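Local coordinates for protein peroxisomal acyl-coenzyme A oxidase 1 (Arabidopsis thaliana, PDB 1W07) that uses FAD and oxygen to desaturate long- and medium-chain acyl-CoAs to 2-trans-enoyl-CoAs, releasing hydrogen peroxide in peroxisomal beta-oxidation, at residues E475-N479 with P480-L484; Y562-H565 with K566-D570; K352-Y355 with T356-E360; K546-K549 with K550-N554; N575-P579 with K580-L584. The protein carries 1 engineered substitution. One frame throughout, in Å; residues are numbered along the deposited sequence.

Contact 1: residues E475-N479 with P480-L484; sequences EDWLN and PDVVL
N479 caps the start of the helix that begins at P480. Its amide oxygen OD1 accepts from D481 N at 2.9 Å, with the donor in the carbonyl plane. The same oxygen takes a second, weak bond from V482 N at 3.4 Å. The chi1 of -174° sets CG opposite the backbone N and brings OD1 to these two N-H groups. The backbone oxygen helps as well. V483 N donates to N479 O at 3.1 Å, the first full helical bond, and V482 N reaches that oxygen only weakly.

This is an N-cap with an Asx turn, where a short 3-10 segment, 475-478, passes into helix 480-503. P480 is the first helical residue and has no N-H to be capped.

Apolar contacts join the 3-10 segment to the new helix. V482 CG1 sits over one face of the W477 ring, offset toward its rim, 4.0 Å from CE3. V483 CG2 comes at the ring edge, 4.3 Å from the same CE3. The other V482 branch, CG2, lies 3.7 Å from N479 CB. W477 O is buried against V483 CG2 at 3.5 Å and has no polar partner in the model.

Other polar ends are held by residues beyond the two segments. W477 NE1 bonds to Q581 O. D476 forms a salt bridge with K473 and accepts from Q472 N.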
# COMPACT_ATOMS: atom_id res chain seq x y z
N GLU B 475 -16.75 -23.14 -20.15
CA GLU B 475 -17.40 -23.89 -19.09
C GLU B 475 -16.50 -24.98 -18.50
O GLU B 475 -16.68 -25.39 -17.35
CB GLU B 475 -18.70 -24.53 -19.61
CG GLU B 475 -19.83 -23.55 -19.98
CD GLU B 475 -19.48 -22.61 -21.12
OE1 GLU B 475 -18.93 -23.08 -22.14
OE2 GLU B 475 -19.77 -21.40 -21.02
N ASP B 476 -15.54 -25.46 -19.28
CA ASP B 476 -14.65 -26.51 -18.80
C ASP B 476 -13.76 -26.04 -17.64
O ASP B 476 -13.25 -26.85 -16.87
CB ASP B 476 -13.77 -27.04 -19.94
CG ASP B 476 -14.57 -27.76 -21.00
OD1 ASP B 476 -15.43 -28.60 -20.64
OD2 ASP B 476 -14.34 -27.51 -22.21
N TRP B 477 -13.58 -24.73 -17.51
CA TRP B 477 -12.75 -24.21 -16.44
C TRP B 477 -13.45 -24.20 -15.09
O TRP B 477 -12.91 -23.69 -14.11
CB TRP B 477 -12.24 -22.81 -16.78
CG TRP B 477 -11.05 -22.83 -17.69
CD1 TRP B 477 -10.99 -22.42 -18.99
CD2 TRP B 477 -9.74 -23.28 -17.35
NE1 TRP B 477 -9.72 -22.59 -19.48
CE2 TRP B 477 -8.93 -23.12 -18.49
CE3 TRP B 477 -9.17 -23.81 -16.18
CZ2 TRP B 477 -7.58 -23.47 -18.51
CZ3 TRP B 477 -7.82 -24.15 -16.20
CH2 TRP B 477 -7.05 -23.98 -17.35
N LEU B 478 -14.67 -24.75 -15.04
CA LEU B 478 -15.43 -24.82 -13.79
C LEU B 478 -15.31 -26.23 -13.22
O LEU B 478 -15.89 -26.55 -12.19
CB LEU B 478 -16.90 -24.46 -14.03
CG LEU B 478 -17.18 -23.04 -14.56
CD1 LEU B 478 -18.68 -22.87 -14.83
CD2 LEU B 478 -16.64 -22.00 -13.55
N ASN B 479 -14.55 -27.07 -13.92
CA ASN B 479 -14.34 -28.44 -13.46
C ASN B 479 -13.15 -28.48 -12.50
O ASN B 479 -12.05 -28.05 -12.85
CB ASN B 479 -14.08 -29.35 -14.66
CG ASN B 479 -14.00 -30.80 -14.27
OD1 ASN B 479 -13.10 -31.21 -13.54
ND2 ASN B 479 -14.96 -31.58 -14.73
N PRO B 480 -13.36 -28.99 -11.28
CA PRO B 480 -12.31 -29.08 -10.26
C PRO B 480 -11.03 -29.82 -10.69
O PRO B 480 -9.93 -29.41 -10.34
CB PRO B 480 -13.02 -29.75 -9.08
CG PRO B 480 -14.07 -30.58 -9.73
CD PRO B 480 -14.59 -29.68 -10.82
N ASP B 481 -11.18 -30.92 -11.43
CA ASP B 481 -10.03 -31.68 -11.89
C ASP B 481 -9.22 -30.91 -12.94
O ASP B 481 -8.00 -31.05 -13.03
CB ASP B 481 -10.49 -33.02 -12.48
CG ASP B 481 -11.13 -33.91 -11.44
OD1 ASP B 481 -10.47 -34.17 -10.42
OD2 ASP B 481 -12.28 -34.35 -11.64
N VAL B 482 -9.91 -30.11 -13.73
CA VAL B 482 -9.24 -29.33 -14.77
C VAL B 482 -8.41 -28.22 -14.10
O VAL B 482 -7.28 -27.91 -14.52
CB VAL B 482 -10.26 -28.70 -15.74
CG1 VAL B 482 -9.55 -27.75 -16.67
CG2 VAL B 482 -10.98 -29.80 -16.55
N VAL B 483 -8.98 -27.62 -13.07
CA VAL B 483 -8.30 -26.55 -12.36
C VAL B 483 -7.13 -27.11 -11.57
O VAL B 483 -6.02 -26.61 -11.68
CB VAL B 483 -9.28 -25.81 -11.42
CG1 VAL B 483 -8.52 -24.80 -10.55
CG2 VAL B 483 -10.34 -25.11 -12.25
N LEU B 484 -7.37 -28.15 -10.79
CA LEU B 484 -6.32 -28.75 -9.98
C LEU B 484 -5.15 -29.20 -10.83
O LEU B 484 -3.99 -28.95 -10.48
CB LEU B 484 -6.85 -29.93 -9.17
CG LEU B 484 -7.65 -29.59 -7.91
CD1 LEU B 484 -8.19 -30.86 -7.27
CD2 LEU B 484 -6.75 -28.86 -6.93

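Contact 2: residues Y562-H565 with K566-D570; sequences YLLH and KHLGD
L564 and L568 meet on the packed side of this helix end. L564 CD2 lies 4.2 Å from L568 CD1, and the two chains cross at a slant. L568 also packs on A582 of helix 579-596 and on G569 of the second subunit. L563, on another face, packs on F487 and Q528. The Y562 ring rests on N332 and P336 of helix 328-363, with its side chain about 7 Å from that of R333, a FAD-binding residue.

The backbone changes course here. K566 N donates to Y562 O at 2.8 Å, and H567 N donates to L563 O at 2.8 Å. These are the last regular bonds of helix 548-566. H567 leaves helical geometry (phi -113°) and also stands at the N-cap of helix 568-572. L568 N then turns to H565 O at 3.2 Å, approaching from above the carbonyl plane. It makes no hydrogen bond with L564 O, although that oxygen is close.

The loose side is that of K566, which is exposed. Its chain runs extended past the Y562 ring and bends only at the last torsion (chi4 55°). K566 CD lies 4.1 Å from Y562 CE2. A water bridges the two polar ends by weak bonds, 3.4 Å from Y562 OH and 3.3 Å from K566 NZ.

The chemistry implies two regular bonds that end one helix and a less well-aligned one that carries the chain into the next. The lysine amine and the phenol share a water through weak bonds, so their link is probably loose.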
# COMPACT_ATOMS: atom_id res chain seq x y z
N TYR B 562 -8.66 -16.22 -11.52
CA TYR B 562 -8.02 -14.92 -11.40
C TYR B 562 -6.51 -15.11 -11.29
O TYR B 562 -5.74 -14.40 -11.93
CB TYR B 562 -8.52 -14.18 -10.16
CG TYR B 562 -7.80 -12.87 -9.96
CD1 TYR B 562 -8.03 -11.79 -10.81
CD2 TYR B 562 -6.86 -12.72 -8.94
CE1 TYR B 562 -7.34 -10.60 -10.66
CE2 TYR B 562 -6.16 -11.53 -8.77
CZ TYR B 562 -6.41 -10.48 -9.64
OH TYR B 562 -5.73 -9.29 -9.51
N LEU B 563 -6.10 -16.08 -10.47
CA LEU B 563 -4.67 -16.35 -10.30
C LEU B 563 -4.08 -16.92 -11.58
O LEU B 563 -2.94 -16.61 -11.95
CB LEU B 563 -4.44 -17.32 -9.14
CG LEU B 563 -4.66 -16.82 -7.70
CD1 LEU B 563 -4.36 -17.94 -6.71
CD2 LEU B 563 -3.75 -15.63 -7.42
N LEU B 564 -4.85 -17.75 -12.28
CA LEU B 564 -4.36 -18.31 -13.53
C LEU B 564 -4.05 -17.16 -14.50
O LEU B 564 -3.01 -17.14 -15.15
CB LEU B 564 -5.42 -19.24 -14.13
CG LEU B 564 -4.96 -20.15 -15.27
CD1 LEU B 564 -5.82 -21.39 -15.33
CD2 LEU B 564 -5.02 -19.41 -16.57
N HIS B 565 -4.96 -16.20 -14.57
CA HIS B 565 -4.77 -15.05 -15.44
C HIS B 565 -3.61 -14.18 -14.98
O HIS B 565 -2.76 -13.78 -15.78
CB HIS B 565 -6.07 -14.23 -15.50
CG HIS B 565 -5.98 -13.01 -16.36
ND1 HIS B 565 -5.45 -11.82 -15.92
CD2 HIS B 565 -6.35 -12.81 -17.65
CE1 HIS B 565 -5.51 -10.93 -16.89
NE2 HIS B 565 -6.05 -11.50 -17.95
N LYS B 566 -3.56 -13.90 -13.68
CA LYS B 566 -2.49 -13.07 -13.12
C LYS B 566 -1.10 -13.68 -13.32
O LYS B 566 -0.13 -12.97 -13.54
CB LYS B 566 -2.75 -12.84 -11.63
CG LYS B 566 -1.68 -12.02 -10.92
CD LYS B 566 -2.08 -11.76 -9.46
CE LYS B 566 -0.97 -11.07 -8.67
NZ LYS B 566 -0.53 -9.80 -9.31
N HIS B 567 -1.02 -15.01 -13.27
CA HIS B 567 0.25 -15.71 -13.44
C HIS B 567 0.23 -16.53 -14.73
O HIS B 567 0.89 -17.56 -14.82
CB HIS B 567 0.50 -16.64 -12.26
CG HIS B 567 0.65 -15.92 -10.95
ND1 HIS B 567 1.75 -15.14 -10.65
CD2 HIS B 567 -0.16 -15.84 -9.87
CE1 HIS B 567 1.61 -14.61 -9.45
NE2 HIS B 567 0.45 -15.02 -8.96
N LEU B 568 -0.52 -16.05 -15.71
CA LEU B 568 -0.67 -16.70 -17.00
C LEU B 568 0.66 -17.26 -17.54
O LEU B 568 0.72 -18.40 -18.00
CB LEU B 568 -1.29 -15.73 -18.02
CG LEU B 568 -1.59 -16.28 -19.43
CD1 LEU B 568 -2.58 -17.42 -19.31
CD2 LEU B 568 -2.14 -15.19 -20.34
N GLY B 569 1.71 -16.44 -17.48
CA GLY B 569 3.01 -16.86 -17.96
C GLY B 569 3.47 -18.20 -17.40
O GLY B 569 4.07 -18.99 -18.12
N ASP B 570 3.19 -18.45 -16.12
CA ASP B 570 3.57 -19.71 -15.48
C ASP B 570 2.84 -20.92 -16.10
O ASP B 570 3.44 -21.97 -16.31
CB ASP B 570 3.25 -19.69 -13.97
CG ASP B 570 4.06 -18.67 -13.19
OD1 ASP B 570 5.05 -18.12 -13.72
OD2 ASP B 570 3.69 -18.42 -12.02
O HOH W 1 -2.92 -7.59 -8.64

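Contact 3: residues K352-Y355 with T356-E360; sequences KWLY and TDVTE
T359 turns OG1 back beside its own backbone N (chi1 -63°), and Y355 holds its ring clear of its N (chi1 163°), so the hydroxyl ends up over the ring. Both residues lie on helix 328-363 of the acyl-CoA oxidase C-alpha1 domain, one helical turn apart.

T359 OG1 donates to Y355 O at 2.7 Å, and T359 N donates to the same oxygen at 2.9 Å. The two donors come from opposite faces of the carbonyl plane. OG1 also stands 3.3 Å above one face of the Y355 ring, toward its rim. The Y355 ring meets that of Y283 as well. An alanine in place of Y355 is likely to uncover the T359 hydroxyl and leave Y283 without its ring partner.

On another side of the helix, W353 and D357 run side by side. Their ring and carboxylate planes are 16° apart, and D357 CB lies over one ring face. The carboxylate has its own partner, since D357 OD1 forms a salt bridge with R361. W353 also meets the ring of W350.

The backbone is regular. D357 N donates to W353 O at 3.0 Å, and V358 N to L354 O at 2.8 Å. T356 N binds K352 O, and T356 OG1 adds a weak bond to that oxygen.

The buried pair is L354 and V358, where L354 CD1 and V358 CG2 are pressed to 3.5 Å, a close approach for two methyls.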
# COMPACT_ATOMS: atom_id res chain seq x y z
N LYS B 352 -6.35 -25.10 10.89
CA LYS B 352 -6.70 -25.37 12.28
C LYS B 352 -6.64 -26.89 12.48
O LYS B 352 -6.02 -27.38 13.42
CB LYS B 352 -8.10 -24.85 12.59
CG LYS B 352 -8.52 -25.08 14.03
CD LYS B 352 -7.69 -24.29 15.03
CE LYS B 352 -8.10 -24.64 16.45
NZ LYS B 352 -9.58 -24.54 16.65
N TRP B 353 -7.31 -27.62 11.59
CA TRP B 353 -7.32 -29.07 11.63
C TRP B 353 -5.88 -29.58 11.64
O TRP B 353 -5.54 -30.51 12.37
CB TRP B 353 -8.06 -29.64 10.41
CG TRP B 353 -7.88 -31.12 10.25
CD1 TRP B 353 -8.58 -32.11 10.89
CD2 TRP B 353 -6.87 -31.79 9.49
NE1 TRP B 353 -8.05 -33.34 10.58
CE2 TRP B 353 -7.00 -33.17 9.72
CE3 TRP B 353 -5.85 -31.34 8.63
CZ2 TRP B 353 -6.16 -34.12 9.13
CZ3 TRP B 353 -5.00 -32.28 8.04
CH2 TRP B 353 -5.16 -33.66 8.30
N LEU B 354 -5.03 -28.96 10.82
CA LEU B 354 -3.63 -29.33 10.73
C LEU B 354 -2.92 -29.10 12.06
O LEU B 354 -2.10 -29.91 12.50
CB LEU B 354 -2.94 -28.52 9.64
CG LEU B 354 -1.45 -28.77 9.45
CD1 LEU B 354 -1.22 -30.24 9.16
CD2 LEU B 354 -0.92 -27.90 8.32
N TYR B 355 -3.22 -27.97 12.70
CA TYR B 355 -2.61 -27.65 13.98
C TYR B 355 -2.82 -28.79 14.96
O TYR B 355 -1.87 -29.26 15.58
CB TYR B 355 -3.22 -26.38 14.56
CG TYR B 355 -2.93 -26.23 16.04
CD1 TYR B 355 -1.63 -26.01 16.48
CD2 TYR B 355 -3.94 -26.34 16.99
CE1 TYR B 355 -1.34 -25.89 17.84
CE2 TYR B 355 -3.66 -26.23 18.36
CZ TYR B 355 -2.35 -26.01 18.77
OH TYR B 355 -2.04 -25.91 20.10
N THR B 356 -4.07 -29.22 15.10
CA THR B 356 -4.42 -30.31 15.99
C THR B 356 -3.68 -31.59 15.58
O THR B 356 -2.90 -32.14 16.36
CB THR B 356 -5.92 -30.61 15.94
OG1 THR B 356 -6.66 -29.39 16.12
CG2 THR B 356 -6.30 -31.59 17.03
N ASP B 357 -3.92 -32.05 14.36
CA ASP B 357 -3.29 -33.26 13.85
C ASP B 357 -1.79 -33.29 14.16
O ASP B 357 -1.29 -34.28 14.69
CB ASP B 357 -3.51 -33.38 12.34
CG ASP B 357 -3.07 -34.73 11.79
OD1 ASP B 357 -2.00 -34.80 11.14
OD2 ASP B 357 -3.79 -35.72 12.02
N VAL B 358 -1.08 -32.21 13.83
CA VAL B 358 0.35 -32.13 14.08
C VAL B 358 0.65 -32.19 15.57
O VAL B 358 1.59 -32.86 16.00
CB VAL B 358 0.96 -30.82 13.50
CG1 VAL B 358 2.45 -30.78 13.77
CG2 VAL B 358 0.73 -30.76 12.01
N THR B 359 -0.17 -31.51 16.36
CA THR B 359 -0.01 -31.49 17.80
C THR B 359 -0.23 -32.89 18.38
O THR B 359 0.53 -33.34 19.25
CB THR B 359 -1.02 -30.51 18.45
OG1 THR B 359 -0.74 -29.18 18.00
CG2 THR B 359 -0.92 -30.56 19.96
N GLU B 360 -1.25 -33.58 17.90
CA GLU B 360 -1.57 -34.92 18.36
C GLU B 360 -0.39 -35.85 18.12
O GLU B 360 0.23 -36.34 19.08
CB GLU B 360 -2.77 -35.48 17.60
CG GLU B 360 -3.97 -34.56 17.50
CD GLU B 360 -4.80 -34.55 18.75
OE1 GLU B 360 -6.03 -34.36 18.62
OE2 GLU B 360 -4.24 -34.72 19.86

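Contact 4: residues K546-K549 with K550-N554; sequences KGVK and KQLNN
G547 stands at positive phi (67°), and its oxygen G547 O accepts from Q551 N at 3.1 Å. Two further i-to-i+4 bonds follow, L552 N to V548 O and N553 N to K549 O.

Q551 adds a side-chain link to this first turn. Its CG lies beside its own backbone N (chi1 -70°), and Q551 CG is 3.5 Å from G547 O. The bend at chi2 then folds the amide back toward a water. This water accepts from Q551 NE2 at 2.9 Å and donates to G547 O at 3.2 Å. G547 O therefore takes both a backbone and a water hydrogen. Further along, N554 ND2 gives a weak bond to Q551 OE1.

The apolar side is slight within this turn. V548 CG1 and L552 CD1 are 4.3 Å apart.

K549 sends its amine away from the turn, where NZ binds the backbone oxygens of Q541 and L539.

G547 is the N-cap of helix 548-566. Glycine has no side chain to cap with, and the positive phi suits it. The helix that starts here joins two others: V548 and L552 both pack on M21 of helix 18-26, and L552 also touches Y342 and F346 of helix 328-363.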
# COMPACT_ATOMS: atom_id res chain seq x y z
N LYS B 546 -30.23 -22.11 0.74
CA LYS B 546 -30.61 -21.84 -0.64
C LYS B 546 -29.55 -21.02 -1.37
O LYS B 546 -29.25 -19.89 -0.97
CB LYS B 546 -31.94 -21.09 -0.71
CG LYS B 546 -33.16 -21.88 -0.28
CD LYS B 546 -34.42 -21.15 -0.72
CE LYS B 546 -35.68 -21.91 -0.33
NZ LYS B 546 -35.89 -21.88 1.14
N GLY B 547 -29.00 -21.61 -2.43
CA GLY B 547 -28.00 -20.95 -3.24
C GLY B 547 -26.65 -20.66 -2.62
O GLY B 547 -25.79 -20.05 -3.24
N VAL B 548 -26.46 -21.11 -1.39
CA VAL B 548 -25.21 -20.88 -0.67
C VAL B 548 -24.02 -21.54 -1.37
O VAL B 548 -23.07 -20.86 -1.78
CB VAL B 548 -25.33 -21.41 0.79
CG1 VAL B 548 -24.01 -21.31 1.53
CG2 VAL B 548 -26.40 -20.62 1.52
N LYS B 549 -24.07 -22.86 -1.53
CA LYS B 549 -22.97 -23.57 -2.16
C LYS B 549 -22.68 -23.03 -3.56
O LYS B 549 -21.53 -22.97 -3.98
CB LYS B 549 -23.24 -25.08 -2.20
CG LYS B 549 -22.14 -25.86 -2.94
CD LYS B 549 -22.31 -27.37 -2.86
CE LYS B 549 -21.85 -27.92 -1.53
NZ LYS B 549 -21.73 -29.41 -1.57
N LYS B 550 -23.73 -22.64 -4.27
CA LYS B 550 -23.58 -22.11 -5.61
C LYS B 550 -22.73 -20.84 -5.62
O LYS B 550 -21.85 -20.66 -6.48
CB LYS B 550 -24.96 -21.81 -6.20
CG LYS B 550 -24.93 -21.11 -7.54
CD LYS B 550 -24.35 -21.99 -8.64
CE LYS B 550 -24.30 -21.23 -9.96
NZ LYS B 550 -25.63 -20.65 -10.27
N GLN B 551 -22.99 -19.94 -4.67
CA GLN B 551 -22.20 -18.72 -4.60
C GLN B 551 -20.76 -19.01 -4.19
O GLN B 551 -19.84 -18.37 -4.68
CB GLN B 551 -22.85 -17.71 -3.65
CG GLN B 551 -24.15 -17.15 -4.20
CD GLN B 551 -24.00 -16.66 -5.62
OE1 GLN B 551 -23.15 -15.82 -5.91
NE2 GLN B 551 -24.82 -17.19 -6.52
N LEU B 552 -20.56 -19.98 -3.30
CA LEU B 552 -19.20 -20.35 -2.89
C LEU B 552 -18.46 -20.94 -4.10
O LEU B 552 -17.25 -20.75 -4.26
CB LEU B 552 -19.23 -21.36 -1.74
CG LEU B 552 -19.77 -20.81 -0.42
CD1 LEU B 552 -19.82 -21.93 0.62
CD2 LEU B 552 -18.88 -19.67 0.05
N ASN B 553 -19.20 -21.64 -4.95
CA ASN B 553 -18.63 -22.24 -6.14
C ASN B 553 -18.15 -21.12 -7.06
O ASN B 553 -17.06 -21.18 -7.63
CB ASN B 553 -19.67 -23.11 -6.86
CG ASN B 553 -19.07 -23.92 -7.98
OD1 ASN B 553 -18.56 -25.02 -7.77
ND2 ASN B 553 -19.10 -23.37 -9.19
N ASN B 554 -18.98 -20.09 -7.21
CA ASN B 554 -18.61 -18.95 -8.04
C ASN B 554 -17.29 -18.34 -7.55
O ASN B 554 -16.37 -18.12 -8.33
CB ASN B 554 -19.70 -17.86 -8.02
CG ASN B 554 -20.97 -18.24 -8.78
OD1 ASN B 554 -20.92 -18.98 -9.77
ND2 ASN B 554 -22.11 -17.71 -8.35
O HOH W 2 -27.17 -18.74 -5.80

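Contact 5: residues N575-P579 with K580-L584; sequences NCITP and KQASL
The start of helix 579-596 is held by T578 and Q581. Q581 OE1 accepts from T578 N at 2.9 Å, with the donor tilted 21° from the amide plane. Q581 reaches back with an extended chain, its CG set beside its own backbone N (chi1 -60°). Q581 OE1 also lies 3.4 Å from I577 CA. The T578 methyl CG2 sits between its own backbone N and carbonyl carbon, pressed to 3.3 Å from Q581 CG. This puts the T578 hydroxyl opposite the N (chi1 -163°) and turns it to a water.

T578 is the N-cap, but its hydroxyl makes no direct capping bond. The Q581 bond supplies one half of a capping box, the half in which the third helical residue accepts from the N-cap N-H. The water stands in near the hydroxyl: it is 2.7 Å from T578 OG1 and accepts from K580 N at 2.9 Å. P579 fills the first helical position.

A leucine in place of Q581 would probably leave T578 N without its acceptor, and the backbone oxygens of S469 and V471 without the NE2 that now binds them.

The backbone then settles into the helix. A582 N donates to T578 O at 2.9 Å, and S583 N donates to P579 O at 3.0 Å. I577 packs on F571, L572 and W477, and C576 just before it is joined to C467 by a disulfide bond. P579 rests on N575 of the second subunit.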
# COMPACT_ATOMS: atom_id res chain seq x y z
N ASN B 575 2.88 -25.90 -21.39
CA ASN B 575 2.38 -26.47 -22.64
C ASN B 575 1.17 -27.36 -22.37
O ASN B 575 0.68 -28.04 -23.26
CB ASN B 575 3.48 -27.27 -23.35
CG ASN B 575 4.69 -26.42 -23.70
OD1 ASN B 575 4.55 -25.37 -24.34
ND2 ASN B 575 5.87 -26.87 -23.30
N CYS B 576 0.70 -27.34 -21.13
CA CYS B 576 -0.46 -28.12 -20.73
C CYS B 576 -1.69 -27.22 -20.92
O CYS B 576 -2.83 -27.67 -20.89
CB CYS B 576 -0.29 -28.56 -19.27
SG CYS B 576 -1.63 -29.48 -18.45
N ILE B 577 -1.42 -25.93 -21.12
CA ILE B 577 -2.46 -24.92 -21.35
C ILE B 577 -2.04 -24.10 -22.57
O ILE B 577 -0.91 -23.64 -22.65
CB ILE B 577 -2.60 -23.96 -20.15
CG1 ILE B 577 -3.18 -24.71 -18.95
CG2 ILE B 577 -3.51 -22.79 -20.51
CD1 ILE B 577 -3.29 -23.87 -17.70
N THR B 578 -2.97 -23.91 -23.50
CA THR B 578 -2.68 -23.14 -24.71
C THR B 578 -3.28 -21.74 -24.60
O THR B 578 -4.15 -21.48 -23.76
CB THR B 578 -3.27 -23.85 -25.96
OG1 THR B 578 -2.66 -23.33 -27.14
CG2 THR B 578 -4.76 -23.61 -26.04
N PRO B 579 -2.80 -20.80 -25.43
CA PRO B 579 -3.33 -19.43 -25.37
C PRO B 579 -4.85 -19.39 -25.55
O PRO B 579 -5.53 -18.56 -24.96
CB PRO B 579 -2.59 -18.74 -26.50
CG PRO B 579 -1.26 -19.39 -26.45
CD PRO B 579 -1.59 -20.85 -26.27
N LYS B 580 -5.37 -20.28 -26.37
CA LYS B 580 -6.81 -20.33 -26.63
C LYS B 580 -7.57 -20.77 -25.38
O LYS B 580 -8.62 -20.23 -25.06
CB LYS B 580 -7.11 -21.29 -27.79
CG LYS B 580 -8.57 -21.30 -28.19
CD LYS B 580 -8.86 -22.42 -29.18
CE LYS B 580 -10.37 -22.64 -29.33
NZ LYS B 580 -10.69 -23.93 -30.02
N GLN B 581 -7.03 -21.76 -24.68
CA GLN B 581 -7.69 -22.23 -23.48
C GLN B 581 -7.57 -21.16 -22.39
O GLN B 581 -8.41 -21.09 -21.49
CB GLN B 581 -7.05 -23.54 -22.99
CG GLN B 581 -7.12 -24.68 -24.01
CD GLN B 581 -6.34 -25.90 -23.56
OE1 GLN B 581 -5.20 -25.79 -23.09
NE2 GLN B 581 -6.93 -27.08 -23.73
N ALA B 582 -6.53 -20.34 -22.49
CA ALA B 582 -6.29 -19.27 -21.53
C ALA B 582 -7.34 -18.19 -21.73
O ALA B 582 -7.83 -17.59 -20.78
CB ALA B 582 -4.89 -18.70 -21.70
N SER B 583 -7.68 -17.95 -23.00
CA SER B 583 -8.67 -16.96 -23.35
C SER B 583 -10.05 -17.44 -22.91
O SER B 583 -10.94 -16.64 -22.61
CB SER B 583 -8.64 -16.72 -24.86
OG SER B 583 -9.35 -15.54 -25.21
N LEU B 584 -10.24 -18.76 -22.88
CA LEU B 584 -11.51 -19.35 -22.44
C LEU B 584 -11.67 -19.18 -20.93
O LEU B 584 -12.78 -19.00 -20.42
CB LEU B 584 -11.55 -20.84 -22.80
CG LEU B 584 -11.72 -21.16 -24.29
CD1 LEU B 584 -11.55 -22.66 -24.54
CD2 LEU B 584 -13.09 -20.67 -24.74
O HOH W 3 -4.02 -21.49 -28.62

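Contact 3 comes first along the chain, within helix 328-363, and stands apart, its nearest atoms about 15 Å from contact 1. Contact 1 ends the loop after helix 461-464 and opens helix 480-503. Contacts 4 and 2 lie at the two ends of helix 548-566, their centres 24 Å apart. Contact 5 closes the loop from helix 568-572 to helix 579-596. All five are local and in series, so none nests or crosses. Contacts 1, 2 and 5 share one patch in space, where W477 of contact 1 touches L564 of contact 2. Together they join helices 480-503, 548-566, 568-572 and 579-596.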